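Local coordinates for protein leucyl-tRNA synthetase subunit alpha (Aquifex aeolicus, PDB 3O0A) that probably hydrolyses wrongly charged tRNA(Leu) through its CP1 editing domain, as part of the synthetase that attaches leucine to its tRNA, at residues Ala53-Leu58 and Trp150-Lys155. Residues are numbered along the deposited sequence; the frame is centred on the assembly and turned at random.
Sequences ATFVVL and WEFAKK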
loop_
_atom_site.group_PDB
_atom_site.type_symbol
_atom_site.label_atom_id
_atom_site.label_comp_id
_atom_site.label_asym_id
_atom_site.label_seq_id
_atom_site.Cartn_x
_atom_site.Cartn_y
_atom_site.Cartn_z
ATOM N N ALA A 53 -1.597 5.800 -5.410
ATOM C CA ALA A 53 -1.465 5.137 -4.114
ATOM C C ALA A 53 -1.173 6.176 -3.043
ATOM O O ALA A 53 -0.185 6.905 -3.126
ATOM C CB ALA A 53 -0.378 4.037 -4.152
ATOM N N THR A 54 -2.064 6.273 -2.061
ATOM C CA THR A 54 -1.887 7.254 -0.979
ATOM C C THR A 54 -1.613 6.604 0.374
ATOM O O THR A 54 -1.384 7.305 1.378
ATOM C CB THR A 54 -3.092 8.206 -0.875
ATOM O OG1 THR A 54 -4.270 7.458 -0.564
ATOM C CG2 THR A 54 -3.301 8.956 -2.187
ATOM N N PHE A 55 -1.685 5.270 0.403
ATOM C CA PHE A 55 -1.261 4.480 1.558
ATOM C C PHE A 55 -1.093 3.017 1.166
ATOM O O PHE A 55 -1.495 2.612 0.064
ATOM C CB PHE A 55 -2.215 4.660 2.774
ATOM C CG PHE A 55 -3.652 4.273 2.527
ATOM C CD1 PHE A 55 -4.519 5.114 1.821
ATOM C CD2 PHE A 55 -4.167 3.108 3.090
ATOM C CE1 PHE A 55 -5.859 4.767 1.635
ATOM C CE2 PHE A 55 -5.507 2.752 2.909
ATOM C CZ PHE A 55 -6.352 3.585 2.175
ATOM N N VAL A 56 -0.440 2.260 2.048
ATOM C CA VAL A 56 -0.207 0.838 1.876
ATOM C C VAL A 56 -0.856 0.121 3.047
ATOM O O VAL A 56 -0.798 0.617 4.175
ATOM C CB VAL A 56 1.321 0.558 1.834
ATOM C CG1 VAL A 56 1.640 -0.941 1.885
ATOM C CG2 VAL A 56 1.934 1.202 0.582
ATOM N N VAL A 57 -1.485 -1.027 2.786
ATOM C CA VAL A 57 -2.059 -1.839 3.868
ATOM C C VAL A 57 -1.522 -3.272 3.846
ATOM O O VAL A 57 -1.534 -3.929 2.806
ATOM C CB VAL A 57 -3.607 -1.883 3.828
ATOM C CG1 VAL A 57 -4.129 -2.870 4.875
ATOM C CG2 VAL A 57 -4.202 -0.492 4.083
ATOM N N LEU A 58 -1.053 -3.743 5.000
ATOM C CA LEU A 58 -0.654 -5.129 5.177
ATOM C C LEU A 58 -1.790 -5.856 5.865
ATOM O O LEU A 58 -2.405 -5.319 6.791
ATOM C CB LEU A 58 0.576 -5.211 6.091
ATOM C CG LEU A 58 1.963 -4.927 5.490
ATOM C CD1 LEU A 58 2.002 -3.709 4.593
ATOM C CD2 LEU A 58 3.033 -4.865 6.593
ATOM N N TRP A 150 -11.448 3.430 -0.637
ATOM C CA TRP A 150 -12.140 4.696 -0.460
ATOM C C TRP A 150 -12.797 4.750 0.922
ATOM O O TRP A 150 -12.663 5.735 1.645
ATOM C CB TRP A 150 -13.207 4.864 -1.539
ATOM C CG TRP A 150 -13.868 6.186 -1.496
ATOM C CD1 TRP A 150 -13.518 7.304 -2.196
ATOM C CD2 TRP A 150 -15.020 6.544 -0.717
ATOM N NE1 TRP A 150 -14.374 8.337 -1.899
ATOM C CE2 TRP A 150 -15.301 7.901 -0.989
ATOM C CE3 TRP A 150 -15.830 5.852 0.191
ATOM C CZ2 TRP A 150 -16.376 8.582 -0.395
ATOM C CZ3 TRP A 150 -16.902 6.532 0.788
ATOM C CH2 TRP A 150 -17.158 7.882 0.491
ATOM N N GLU A 151 -13.484 3.669 1.273
ATOM C CA GLU A 151 -14.195 3.572 2.555
ATOM C C GLU A 151 -13.234 3.592 3.744
ATOM O O GLU A 151 -13.517 4.220 4.772
ATOM C CB GLU A 151 -15.060 2.313 2.573
ATOM C CG GLU A 151 -16.246 2.388 1.614
ATOM C CD GLU A 151 -16.826 1.024 1.259
ATOM O OE1 GLU A 151 -16.211 -0.020 1.577
ATOM O OE2 GLU A 151 -17.906 1.003 0.639
ATOM N N PHE A 152 -12.101 2.912 3.602
ATOM C CA PHE A 152 -11.061 2.963 4.620
ATOM C C PHE A 152 -10.511 4.379 4.769
ATOM O O PHE A 152 -10.339 4.860 5.890
ATOM C CB PHE A 152 -9.930 1.980 4.318
ATOM C CG PHE A 152 -8.993 1.769 5.484
ATOM C CD1 PHE A 152 -9.304 0.844 6.481
ATOM C CD2 PHE A 152 -7.810 2.501 5.589
ATOM C CE1 PHE A 152 -8.443 0.650 7.567
ATOM C CE2 PHE A 152 -6.943 2.311 6.672
ATOM C CZ PHE A 152 -7.263 1.383 7.655
ATOM N N ALA A 153 -10.244 5.042 3.644
ATOM C CA ALA A 153 -9.707 6.405 3.657
ATOM C C ALA A 153 -10.685 7.395 4.292
ATOM O O ALA A 153 -10.269 8.312 4.997
ATOM C CB ALA A 153 -9.316 6.858 2.242
ATOM N N LYS A 154 -11.975 7.195 4.031
ATOM C CA LYS A 154 -13.029 8.025 4.614
ATOM C C LYS A 154 -13.024 7.917 6.141
ATOM O O LYS A 154 -13.084 8.933 6.849
ATOM C CB LYS A 154 -14.396 7.619 4.055
ATOM C CG LYS A 154 -15.532 8.518 4.502
ATOM C CD LYS A 154 -16.894 7.956 4.111
ATOM C CE LYS A 154 -18.011 8.896 4.524
ATOM N NZ LYS A 154 -17.992 10.153 3.727
ATOM N N LYS A 155 -12.953 6.682 6.636
ATOM C CA LYS A 155 -12.965 6.409 8.074
ATOM C C LYS A 155 -11.732 6.980 8.772
ATOM O O LYS A 155 -11.841 7.575 9.846
ATOM C CB LYS A 155 -13.091 4.901 8.335
ATOM C CG LYS A 155 -12.899 4.444 9.799
ATOM C CD LYS A 155 -13.889 5.050 10.764
ATOM C CE LYS A 155 -13.468 4.764 12.203
ATOM N NZ LYS A 155 -14.391 5.382 13.202
#
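Segments 53-58, largely strand, and 150-155, helical throughout, have their closest CA atoms at Phe55 and Ala153, 8.9 Å apart, a separation bridged by side chains alone, with no hydrogen bond between the two segments. Phe55 does most of the bridging. Its CG sits between the backbone N and the carbonyl carbon (chi1 59°), and from there the ring reaches out to the helix. One corner, CE2, meets CD2 of Phe152 at 3.5 Å, while CE1 on the other flank comes within 4.1 Å of Ala153 CB. The two phenyl planes are inclined by only 27°, but with centroids 5.8 Å apart they are slid past one another and barely overlap, so the pair touches through ring corners rather than as a full stack. Long, flat aromatics suit 55 and 152, spanning the distance between backbones; a small residue probably suits 153, since a longer side chain could run into the Phe55 ring. Phe152 also meets the rings of Tyr129 and Tyr156, and Phe55 packs on Pro143. An alanine in place of Phe55 would probably open a gap between strand and helix and cost the Phe152 ring and the Ala153 methyl this partner. This is the packing of an alpha/beta core: in the editing domain, helix 147-156, following strand 138-141, lies over the face of the mixed sheet to which Phe55 and Val57 point, while Leu58 packs on helix 64-74.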